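Local coordinates for protein inositol-3-phosphate synthase (Caenorhabditis elegans, PDB 1VKO) that belongs to the inositol-3-phosphate synthase family and binds nicotinamide-adenine-dinucleotide on a Rossmann-type domain, with pyrophosphate held in a neighbouring pocket, at residues A249-Y254 and G299-T304; E348-Y353 and D418-S423; I375-V380 and L482-V487; Y449-L454 and S477-L482. One frame throughout, in Å; residues are numbered along the deposited sequence.

Contacts 1, 3 and 4 gather near the middle of the chain, whereas contact 2 lies in a sheet far from the chain centre, beside the second subunit. Contact 1 joins two loops that follow strands 242-247 and 295-298 of the parallel sheet and meet the dinucleotide; its centre is about 12 Å from that of contact 3, which touches the pyrophosphate. Contacts 3 and 4 share Leu482, their centres about 14 Å apart. Contact 2 pairs strands 346-356 and 413-423 of the mixed sheet, its centre about 18 Å from the centre of contact 3. Along the chain contact 1 comes first, contacts 2 and 3 alternate their segments, and contact 4 falls between the two segments of contact 3.

Contact 1: A249-Y254 and G299-T304; sequences ANTERY and GSPQNT. With NAD (nicotinamide-adenine-dinucleotide), chain G.
Gln302 and Glu252 meet through a polar contact: the glutamine brings its amide to the backbone of 249-254, and its OE1 accepts from Glu252 N at 3.2 Å. The N-H lies well above the carbonyl plane, 65° out of it. A chi2 of -97° bends the glutamine chain and lays the amide beside Glu252, whose carboxylate finds its partners in Ser280 and Ser282.

The aromatic contact is a stack. Asn303 lies over one face of the Tyr254 ring, amide and ring planes 17° apart; its CB makes a CH-pi contact 4.0 Å from the ring centroid, and its OD1, which also accepts from Thr255 N, comes to 3.1 Å from Tyr254 CG. At the ring's edge a water bridges Tyr254 OH to Pro301 O. Apolar contact comes from Thr251 CG2, 3.7 Å from Pro301 CD, where the two side chains cross at about a right angle.

Both segments grip one ribose hydroxyl of the dinucleotide. NAD O3D is 2.7 Å from Thr251 OG1 and 3.0 Å from Ser300 OG, both hydrogen bonds, and donates to Ala249 O at 3.1 Å. Loops that follow neighbouring parallel strands and converge on a dinucleotide ribose are typical of a Rossmann-fold site.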
# COMPACT_ATOMS: atom_id res chain seq x y z
N ALA A 249 -7.58 30.14 9.63
CA ALA A 249 -8.02 29.71 10.96
C ALA A 249 -8.93 28.45 10.89
O ALA A 249 -9.15 27.91 9.83
CB ALA A 249 -8.75 30.86 11.65
N ASN A 250 -9.44 27.97 12.01
CA ASN A 250 -10.17 26.72 12.01
C ASN A 250 -11.40 26.77 11.15
O ASN A 250 -12.04 27.81 10.98
CB ASN A 250 -10.51 26.25 13.42
CG ASN A 250 -9.27 25.85 14.19
OD1 ASN A 250 -8.72 26.66 14.95
ND2 ASN A 250 -8.75 24.64 13.91
N THR A 251 -11.66 25.63 10.52
CA THR A 251 -12.81 25.43 9.72
C THR A 251 -14.01 25.76 10.58
O THR A 251 -14.19 25.15 11.63
CB THR A 251 -12.80 23.94 9.35
OG1 THR A 251 -11.72 23.75 8.45
CG2 THR A 251 -14.02 23.55 8.52
N GLU A 252 -14.79 26.75 10.15
CA GLU A 252 -16.12 27.04 10.72
C GLU A 252 -17.14 26.10 10.08
O GLU A 252 -16.87 25.52 9.04
CB GLU A 252 -16.57 28.48 10.38
CG GLU A 252 -15.59 29.56 10.82
CD GLU A 252 -16.07 30.99 10.56
OE1 GLU A 252 -16.59 31.35 9.47
OE2 GLU A 252 -15.89 31.78 11.50
N ARG A 253 -18.32 25.96 10.69
CA ARG A 253 -19.46 25.37 9.96
C ARG A 253 -19.99 26.37 8.93
O ARG A 253 -19.60 27.54 8.88
CB ARG A 253 -20.59 24.97 10.92
CG ARG A 253 -21.16 26.14 11.71
CD ARG A 253 -22.43 25.85 12.45
NE ARG A 253 -22.91 26.99 13.24
CZ ARG A 253 -23.76 27.94 12.83
NH1 ARG A 253 -24.24 27.93 11.57
NH2 ARG A 253 -24.11 28.91 13.67
N TYR A 254 -20.88 25.86 8.08
CA TYR A 254 -21.60 26.64 7.10
C TYR A 254 -22.63 27.51 7.81
O TYR A 254 -23.24 27.11 8.77
CB TYR A 254 -22.33 25.66 6.18
CG TYR A 254 -21.55 25.24 4.95
CD1 TYR A 254 -20.24 24.80 5.05
CD2 TYR A 254 -22.13 25.32 3.69
CE1 TYR A 254 -19.53 24.45 3.94
CE2 TYR A 254 -21.42 24.93 2.57
CZ TYR A 254 -20.12 24.49 2.71
OH TYR A 254 -19.38 24.11 1.59
N GLY A 299 -9.23 30.07 2.72
CA GLY A 299 -8.41 28.87 2.67
C GLY A 299 -9.10 27.67 3.29
O GLY A 299 -8.57 26.54 3.25
N SER A 300 -10.30 27.88 3.82
CA SER A 300 -11.03 26.84 4.54
C SER A 300 -12.34 26.48 3.81
O SER A 300 -12.74 27.15 2.84
CB SER A 300 -11.33 27.26 5.97
OG SER A 300 -10.13 27.46 6.70
N PRO A 301 -12.96 25.37 4.22
CA PRO A 301 -14.17 24.87 3.59
C PRO A 301 -15.43 25.71 3.78
O PRO A 301 -16.32 25.56 2.95
CB PRO A 301 -14.38 23.51 4.30
CG PRO A 301 -13.08 23.14 4.75
CD PRO A 301 -12.46 24.44 5.25
N GLN A 302 -15.54 26.55 4.83
CA GLN A 302 -16.82 27.23 5.07
C GLN A 302 -17.25 28.13 3.93
O GLN A 302 -16.40 28.60 3.15
CB GLN A 302 -16.88 27.98 6.37
CG GLN A 302 -16.04 29.27 6.38
CD GLN A 302 -14.71 29.05 7.01
OE1 GLN A 302 -14.31 27.89 7.17
NE2 GLN A 302 -14.01 30.12 7.38
N ASN A 303 -18.56 28.38 3.87
CA ASN A 303 -19.17 29.13 2.77
C ASN A 303 -19.18 30.66 2.95
O ASN A 303 -20.18 31.32 2.69
CB ASN A 303 -20.55 28.58 2.39
CG ASN A 303 -21.54 28.63 3.53
OD1 ASN A 303 -21.21 28.33 4.65
ND2 ASN A 303 -22.77 29.01 3.22
N THR A 304 -18.02 31.20 3.36
CA THR A 304 -17.89 32.60 3.63
C THR A 304 -18.41 33.48 2.49
O THR A 304 -19.13 34.46 2.73
CB THR A 304 -16.43 32.97 3.92
OG1 THR A 304 -15.91 32.21 5.03
CG2 THR A 304 -16.40 34.42 4.42
PA NAD G . -4.45 25.20 13.13
O1A NAD G . -5.31 24.82 14.23
O2A NAD G . -3.06 24.86 13.48
O5B NAD G . -4.68 26.75 12.86
C5B NAD G . -5.86 27.36 13.26
C4B NAD G . -5.49 28.61 14.04
O4B NAD G . -6.52 29.55 13.89
C3B NAD G . -5.36 28.34 15.52
O3B NAD G . -4.30 29.19 15.93
C2B NAD G . -6.61 28.89 16.15
O2B NAD G . -6.15 29.57 17.32
C1B NAD G . -7.04 29.94 15.13
N9A NAD G . -8.46 30.35 15.05
C8A NAD G . -9.60 29.62 15.19
N7A NAD G . -10.66 30.45 15.06
C5A NAD G . -10.24 31.71 14.83
C6A NAD G . -10.90 32.94 14.66
N6A NAD G . -12.23 33.10 14.74
N1A NAD G . -10.14 34.07 14.48
C2A NAD G . -8.78 34.01 14.49
N3A NAD G . -8.17 32.81 14.70
C4A NAD G . -8.87 31.67 14.86
O3 NAD G . -4.90 24.51 11.73
PN NAD G . -3.99 24.67 10.44
O1N NAD G . -3.20 25.92 10.61
O2N NAD G . -3.29 23.40 10.23
O5D NAD G . -5.01 25.02 9.22
C5D NAD G . -6.01 26.01 9.37
C4D NAD G . -7.19 25.87 8.39
O4D NAD G . -6.72 25.65 7.08
C3D NAD G . -8.13 24.71 8.71
O3D NAD G . -9.45 25.13 8.50
C2D NAD G . -7.86 23.72 7.61
O2D NAD G . -8.96 22.92 7.22
C1D NAD G . -7.49 24.64 6.48
N1N NAD G . -6.82 23.80 5.49
C2N NAD G . -5.65 23.19 5.82
C3N NAD G . -5.04 22.38 4.88
C7N NAD G . -3.62 22.06 5.13
O7N NAD G . -3.10 22.53 6.36
N7N NAD G . -2.91 21.39 4.22
C4N NAD G . -5.60 22.20 3.60
C5N NAD G . -6.79 22.82 3.30
C6N NAD G . -7.41 23.63 4.27
O HOH W 1 -16.82 23.29 1.50

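Contact 2: E348-Y353 and D418-S423; sequences ESIVSY and DEYICS
Glu348 and Ser423 meet at one end of an antiparallel strand pair in the mixed sheet, at a classic beta bulge in which Glu348 and Ser349 both face Ile421. The axes of the two segments approach to 4.8 Å with their directions 176° apart. Glu348, Asp418 and Ile421 bury the most surface here.

At the bulge, Ile421 O accepts from two successive amides, Glu348 N at 2.7 Å and Ser349 N at 3.3 Å, the second bond being more bent. The Glu348 side chain folds at chi2 (-80°), which carries its carboxylate along the neighbouring strand to Ser423. The serine OG donates to Glu348 OE2 at 2.6 Å from above the carboxylate plane, while Lys346 pairs with the other carboxylate oxygen, OE1.

Ile421 lies opposite Ser349 as a hydrogen-bonded pair. Its CB and CD1 both approach Ser349 CB, on the sheet face that also carries Val351 and Glu419; a water links the carbonyl and carboxylate of Glu419 and weakly reaches Ser349 OG. Near this face Glu419 forms a salt bridge with Arg415 of the second subunit, placing the strand pair at a subunit interface.

The other face carries Ile350, Tyr420, Ser352 and Asp418. Ile350 CG2 rests over the Tyr420 ring, 4.3 Å from its centroid and offset toward the rim; Phe336 meets that ring edge-to-face. Asp418 closes the far end: Gln329 holds its OD1, and Ser352 OG donates to OD2 at 2.8 Å, 48° out of the carboxylate plane.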
# COMPACT_ATOMS: atom_id res chain seq x y z
N GLU A 348 -15.03 3.85 -11.00
CA GLU A 348 -16.24 3.18 -10.52
C GLU A 348 -16.46 3.40 -9.01
O GLU A 348 -17.60 3.37 -8.50
CB GLU A 348 -16.13 1.68 -10.78
CG GLU A 348 -16.02 1.29 -12.24
CD GLU A 348 -17.36 1.30 -12.96
OE1 GLU A 348 -18.22 2.17 -12.68
OE2 GLU A 348 -17.55 0.43 -13.81
N SER A 349 -15.34 3.62 -8.33
CA SER A 349 -15.27 3.64 -6.89
C SER A 349 -14.07 4.50 -6.52
O SER A 349 -12.94 4.25 -6.98
CB SER A 349 -15.10 2.20 -6.38
OG SER A 349 -15.58 2.05 -5.06
N ILE A 350 -14.29 5.54 -5.71
CA ILE A 350 -13.18 6.34 -5.16
C ILE A 350 -13.33 6.40 -3.64
O ILE A 350 -14.28 6.97 -3.13
CB ILE A 350 -13.10 7.79 -5.77
CG1 ILE A 350 -12.95 7.77 -7.31
CG2 ILE A 350 -11.91 8.56 -5.18
CD1 ILE A 350 -12.87 9.16 -7.92
N VAL A 351 -12.40 5.80 -2.90
CA VAL A 351 -12.46 5.88 -1.44
C VAL A 351 -11.20 6.55 -0.90
O VAL A 351 -10.07 6.09 -1.20
CB VAL A 351 -12.71 4.51 -0.77
CG1 VAL A 351 -12.77 4.68 0.79
CG2 VAL A 351 -13.98 3.85 -1.33
N SER A 352 -11.41 7.61 -0.12
CA SER A 352 -10.33 8.49 0.41
C SER A 352 -10.34 8.64 1.94
O SER A 352 -11.08 9.48 2.48
CB SER A 352 -10.38 9.90 -0.21
OG SER A 352 -10.18 9.83 -1.60
N TYR A 353 -9.51 7.84 2.61
CA TYR A 353 -9.27 7.98 4.04
C TYR A 353 -8.16 8.99 4.37
O TYR A 353 -7.22 9.19 3.59
CB TYR A 353 -8.92 6.63 4.64
CG TYR A 353 -9.93 5.55 4.34
CD1 TYR A 353 -11.23 5.61 4.86
CD2 TYR A 353 -9.58 4.45 3.56
CE1 TYR A 353 -12.17 4.59 4.60
CE2 TYR A 353 -10.50 3.44 3.29
CZ TYR A 353 -11.80 3.50 3.82
OH TYR A 353 -12.73 2.48 3.56
N ASP A 418 -5.95 5.88 -0.08
CA ASP A 418 -6.94 5.95 -1.15
C ASP A 418 -7.02 4.65 -1.92
O ASP A 418 -6.01 3.96 -2.11
CB ASP A 418 -6.64 7.07 -2.13
CG ASP A 418 -6.71 8.45 -1.50
OD1 ASP A 418 -5.99 8.70 -0.52
OD2 ASP A 418 -7.45 9.38 -1.93
N GLU A 419 -8.23 4.33 -2.38
CA GLU A 419 -8.41 3.24 -3.35
C GLU A 419 -9.19 3.76 -4.57
O GLU A 419 -10.32 4.24 -4.43
CB GLU A 419 -9.12 2.07 -2.68
CG GLU A 419 -9.00 0.79 -3.47
CD GLU A 419 -10.00 -0.26 -3.05
OE1 GLU A 419 -11.21 -0.03 -3.27
OE2 GLU A 419 -9.58 -1.32 -2.51
N TYR A 420 -8.59 3.66 -5.75
CA TYR A 420 -9.32 3.91 -7.02
C TYR A 420 -9.58 2.60 -7.78
O TYR A 420 -8.64 1.84 -8.05
CB TYR A 420 -8.56 4.88 -7.93
CG TYR A 420 -8.34 6.29 -7.36
CD1 TYR A 420 -7.46 6.52 -6.27
CD2 TYR A 420 -8.96 7.40 -7.96
CE1 TYR A 420 -7.26 7.87 -5.77
CE2 TYR A 420 -8.77 8.74 -7.47
CZ TYR A 420 -7.92 8.95 -6.39
OH TYR A 420 -7.75 10.24 -5.96
N ILE A 421 -10.85 2.35 -8.11
CA ILE A 421 -11.25 1.20 -8.93
C ILE A 421 -11.91 1.68 -10.21
O ILE A 421 -12.94 2.38 -10.17
CB ILE A 421 -12.21 0.27 -8.19
CG1 ILE A 421 -11.62 -0.19 -6.85
CG2 ILE A 421 -12.58 -0.90 -9.11
CD1 ILE A 421 -12.62 -0.83 -5.89
N CYS A 422 -11.34 1.28 -11.34
CA CYS A 422 -11.82 1.71 -12.63
C CYS A 422 -12.24 0.50 -13.39
O CYS A 422 -11.70 -0.58 -13.17
CB CYS A 422 -10.71 2.42 -13.42
SG CYS A 422 -10.26 3.97 -12.66
N SER A 423 -13.20 0.69 -14.27
CA SER A 423 -13.50 -0.29 -15.32
C SER A 423 -12.77 0.14 -16.61
O SER A 423 -12.76 1.32 -17.01
CB SER A 423 -15.01 -0.46 -15.51
OG SER A 423 -15.65 0.80 -15.51
O HOH W 2 -12.32 2.30 -4.53

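Contact 3: I375-V380 and L482-V487. With POP (pyrophosphate 2-), chain H.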
# COMPACT_ATOMS: atom_id res chain seq x y z
N ILE A 375 -17.63 17.99 1.89
CA ILE A 375 -18.22 18.54 0.65
C ILE A 375 -17.16 18.96 -0.39
O ILE A 375 -17.28 18.60 -1.56
CB ILE A 375 -19.21 19.73 0.93
CG1 ILE A 375 -20.39 19.28 1.81
CG2 ILE A 375 -19.69 20.40 -0.41
CD1 ILE A 375 -21.43 20.37 2.10
N SER A 376 -16.15 19.72 0.07
CA SER A 376 -15.10 20.29 -0.80
C SER A 376 -14.11 19.25 -1.31
O SER A 376 -13.60 19.39 -2.43
CB SER A 376 -14.34 21.43 -0.08
OG SER A 376 -13.54 20.89 0.94
N LYS A 377 -13.83 18.24 -0.49
CA LYS A 377 -13.04 17.06 -0.92
C LYS A 377 -13.80 16.15 -1.95
O LYS A 377 -13.20 15.64 -2.91
CB LYS A 377 -12.57 16.25 0.31
CG LYS A 377 -11.47 16.95 1.19
CD LYS A 377 -11.12 16.11 2.43
CE LYS A 377 -10.13 14.96 2.12
NZ LYS A 377 -8.69 15.29 2.46
N SER A 378 -15.11 15.98 -1.73
CA SER A 378 -15.96 15.11 -2.55
C SER A 378 -16.31 15.70 -3.91
O SER A 378 -16.76 14.98 -4.80
CB SER A 378 -17.27 14.78 -1.79
OG SER A 378 -17.09 13.77 -0.79
N SER A 379 -16.11 17.01 -4.08
CA SER A 379 -16.66 17.76 -5.24
C SER A 379 -15.86 17.73 -6.57
O SER A 379 -16.39 18.11 -7.61
CB SER A 379 -16.97 19.23 -4.85
OG SER A 379 -15.80 20.05 -4.79
N VAL A 380 -14.60 17.26 -6.52
CA VAL A 380 -13.62 17.47 -7.61
C VAL A 380 -13.69 16.56 -8.87
O VAL A 380 -12.90 16.73 -9.82
CB VAL A 380 -12.15 17.52 -7.08
CG1 VAL A 380 -11.89 18.80 -6.33
CG2 VAL A 380 -11.80 16.29 -6.24
N LEU A 482 -5.04 26.23 -6.81
CA LEU A 482 -4.64 26.21 -5.42
C LEU A 482 -5.77 25.77 -4.48
O LEU A 482 -5.55 25.60 -3.28
CB LEU A 482 -4.10 27.59 -4.99
CG LEU A 482 -2.73 28.07 -5.50
CD1 LEU A 482 -1.85 26.91 -5.90
CD2 LEU A 482 -2.85 29.03 -6.64
N LEU A 483 -6.98 25.58 -5.03
CA LEU A 483 -8.17 25.47 -4.18
C LEU A 483 -9.02 24.26 -4.54
O LEU A 483 -9.12 23.91 -5.71
CB LEU A 483 -8.98 26.76 -4.27
CG LEU A 483 -8.31 28.04 -3.74
CD1 LEU A 483 -9.08 29.26 -4.23
CD2 LEU A 483 -8.09 28.07 -2.20
N LYS A 484 -9.65 23.67 -3.51
CA LYS A 484 -10.37 22.41 -3.63
C LYS A 484 -11.74 22.60 -4.19
O LYS A 484 -12.20 21.77 -4.99
CB LYS A 484 -10.61 21.78 -2.27
CG LYS A 484 -9.55 20.85 -1.84
CD LYS A 484 -10.10 19.96 -0.73
CE LYS A 484 -8.95 19.49 0.13
NZ LYS A 484 -8.40 20.59 0.99
N ALA A 485 -12.36 23.70 -3.74
CA ALA A 485 -13.77 23.99 -3.98
C ALA A 485 -13.87 25.41 -4.51
O ALA A 485 -14.33 26.34 -3.83
CB ALA A 485 -14.56 23.83 -2.71
N PRO A 486 -13.44 25.57 -5.76
CA PRO A 486 -13.28 26.91 -6.30
C PRO A 486 -14.63 27.64 -6.46
O PRO A 486 -15.64 27.05 -6.93
CB PRO A 486 -12.53 26.70 -7.62
CG PRO A 486 -12.52 25.21 -7.88
CD PRO A 486 -13.14 24.51 -6.73
N VAL A 487 -14.65 28.87 -5.98
CA VAL A 487 -15.72 29.79 -6.15
C VAL A 487 -15.40 30.53 -7.47
O VAL A 487 -14.24 30.90 -7.75
CB VAL A 487 -15.76 30.76 -4.94
CG1 VAL A 487 -16.89 31.81 -5.07
CG2 VAL A 487 -15.94 29.96 -3.65
P1 POP H . -5.93 17.59 0.75
O1 POP H . -5.36 18.19 -0.53
O2 POP H . -4.89 16.72 1.42
O3 POP H . -7.14 16.74 0.41
O POP H . -6.31 18.80 1.78
P2 POP H . -6.94 18.66 3.27
O4 POP H . -5.80 18.83 4.28
O5 POP H . -8.00 19.73 3.45
O6 POP H . -7.59 17.31 3.60
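The pyrophosphate pocket is where residues 375-380, on helix 367-378, meet segment 482-487, and the two segments each contribute one lysine to it. Lys377 and Lys484 lie side by side and point the same way, with Lys377 CG packed 3.7 Å from Lys484 CE. Their aliphatic chains thus form the contact while their ammonium groups part around the anion.

Bends at chi3 and chi4 bring Lys377 NZ to the ligand, where it donates to POP O6 at 2.6 Å and also to O3. The Lys484 chain stays extended until chi4 (72°), then turns its NZ to POP O5, also at 2.6 Å, and to the bridging oxygen O. Lys377 thus spans the two phosphate groups, whereas Lys484 holds the bridging oxygen and one terminal oxygen of the second. The negative charge between them probably offsets the proximity of Lys377 NZ and Lys484 NZ, 5.5 Å apart. Lys484 NZ is further fixed by Phe325 O; Lys373, Lys414 and Thr330 also hydrogen-bond to the pyrophosphate.

Behind the lysines the backbones come together at Ser376 and Ala485, whose CA atoms are 5.1 Å apart. Ser376 OG turns to Asp324 and to Lys373 O, while the Ser376 methylene (CB) meets the Ala485 methyl (CB) at 3.6 Å. Val380 closes the contact through one methyl, CG1, which lies 3.3 Å from Lys484 O.

Contact 4: Y449-L454 and S477-L482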
# COMPACT_ATOMS: atom_id res chain seq x y z
N TYR A 449 1.45 31.43 -0.01
CA TYR A 449 2.26 32.41 -0.73
C TYR A 449 1.74 32.55 -2.15
O TYR A 449 1.67 33.64 -2.64
CB TYR A 449 3.76 32.10 -0.77
CG TYR A 449 4.43 31.80 0.53
CD1 TYR A 449 4.12 32.49 1.68
CD2 TYR A 449 5.40 30.81 0.59
CE1 TYR A 449 4.77 32.21 2.89
CE2 TYR A 449 6.06 30.52 1.77
CZ TYR A 449 5.75 31.22 2.90
OH TYR A 449 6.35 30.86 4.06
N ASP A 450 1.33 31.46 -2.79
CA ASP A 450 0.85 31.58 -4.17
C ASP A 450 -0.45 32.35 -4.29
O ASP A 450 -0.63 33.14 -5.24
CB ASP A 450 0.67 30.22 -4.83
CG ASP A 450 1.97 29.44 -4.97
OD1 ASP A 450 3.02 30.05 -5.30
OD2 ASP A 450 2.03 28.19 -4.79
N LEU A 451 -1.39 32.11 -3.36
CA LEU A 451 -2.68 32.81 -3.45
C LEU A 451 -2.45 34.33 -3.31
O LEU A 451 -2.93 35.13 -4.12
CB LEU A 451 -3.67 32.28 -2.40
CG LEU A 451 -4.20 30.84 -2.56
CD1 LEU A 451 -4.54 30.28 -1.19
CD2 LEU A 451 -5.40 30.75 -3.49
N ALA A 452 -1.70 34.72 -2.30
CA ALA A 452 -1.42 36.13 -2.11
C ALA A 452 -0.81 36.65 -3.42
O ALA A 452 -1.20 37.73 -3.91
CB ALA A 452 -0.48 36.34 -0.92
N ILE A 453 0.11 35.88 -4.00
CA ILE A 453 1.00 36.41 -5.02
C ILE A 453 0.24 36.57 -6.34
O ILE A 453 0.36 37.58 -7.03
CB ILE A 453 2.29 35.56 -5.10
CG1 ILE A 453 3.22 35.92 -3.92
CG2 ILE A 453 3.03 35.73 -6.44
CD1 ILE A 453 4.43 35.04 -3.77
N LEU A 454 -0.58 35.60 -6.67
CA LEU A 454 -1.38 35.71 -7.86
C LEU A 454 -2.44 36.79 -7.73
O LEU A 454 -2.87 37.37 -8.74
CB LEU A 454 -2.02 34.36 -8.19
CG LEU A 454 -0.97 33.33 -8.56
CD1 LEU A 454 -1.53 31.96 -8.44
CD2 LEU A 454 -0.33 33.59 -9.95
N SER A 477 -11.25 33.26 -10.19
CA SER A 477 -11.20 31.84 -10.40
C SER A 477 -9.87 31.29 -10.89
O SER A 477 -9.63 30.11 -10.74
CB SER A 477 -12.35 31.40 -11.33
OG SER A 477 -12.47 32.22 -12.48
N ILE A 478 -9.01 32.12 -11.47
CA ILE A 478 -7.67 31.67 -11.85
C ILE A 478 -6.86 31.12 -10.69
O ILE A 478 -5.79 30.52 -10.90
CB ILE A 478 -6.82 32.79 -12.55
CG1 ILE A 478 -6.65 34.04 -11.66
CG2 ILE A 478 -7.36 33.14 -13.91
CD1 ILE A 478 -5.49 34.88 -12.07
N LEU A 479 -7.37 31.31 -9.47
CA LEU A 479 -6.73 30.79 -8.25
C LEU A 479 -7.09 29.33 -7.96
O LEU A 479 -6.61 28.73 -7.00
CB LEU A 479 -7.14 31.64 -7.03
CG LEU A 479 -6.76 33.13 -6.99
CD1 LEU A 479 -7.13 33.68 -5.63
CD2 LEU A 479 -5.27 33.29 -7.28
N SER A 480 -7.92 28.77 -8.82
CA SER A 480 -8.48 27.43 -8.69
C SER A 480 -7.50 26.31 -8.49
O SER A 480 -7.81 25.36 -7.79
CB SER A 480 -9.29 27.11 -9.95
OG SER A 480 -10.41 27.91 -9.93
N LEU A 481 -6.34 26.39 -9.14
CA LEU A 481 -5.34 25.33 -9.01
C LEU A 481 -4.88 25.17 -7.59
O LEU A 481 -4.41 24.10 -7.22
CB LEU A 481 -4.13 25.53 -9.95
CG LEU A 481 -3.07 26.60 -9.73
CD1 LEU A 481 -1.80 26.31 -10.59
CD2 LEU A 481 -3.70 27.92 -10.09
N LEU A 482 -5.04 26.23 -6.81
CA LEU A 482 -4.64 26.21 -5.42
C LEU A 482 -5.77 25.77 -4.48
O LEU A 482 -5.55 25.60 -3.28
CB LEU A 482 -4.10 27.59 -4.99
CG LEU A 482 -2.73 28.07 -5.50
CD1 LEU A 482 -1.85 26.91 -5.90
CD2 LEU A 482 -2.85 29.03 -6.64
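Leu451 and Leu482 have their CG atoms anti to the carbonyl carbon (chi1 -68° and -72°), torsions that bring Leu451 CD2 and the Leu482 side chain into the gap between residues 449-454 of helix 440-458 and the 3-10 segment 477-482. The two side chains slide past each other in opposite directions, and Leu451 CD2 reaches Leu482 CB at 3.7 Å. The same methyl also meets Leu479 CD1 at 4.0 Å, so it touches two leucines of the facing segment.

One helical turn on, Leu454 repeats the pattern. Its CB receives Leu479 CD2 at 3.5 Å, again with the chains running past one another, and its CD1 meets Leu482 CD2 at 3.7 Å where those two cross. Leu479 and Leu482, three residues apart on the 3-10 turn, thereby interleave with Leu451 and Leu454, three apart on the helix. Asp450 adds its CB, 4.1 Å from Leu482 CG, while its carboxylate is held by Ser119, Val120 and Thr121.

All five touching residues are buried, close to the centre of the chain. Helix 498-513 packs on Leu454 through Leu505, helix 120-123 meets the same leucine through Thr121, and the loop residue Phe325 touches Leu451, so the leucine cluster joins helix 440-458 to the segment leading toward helix 498-513.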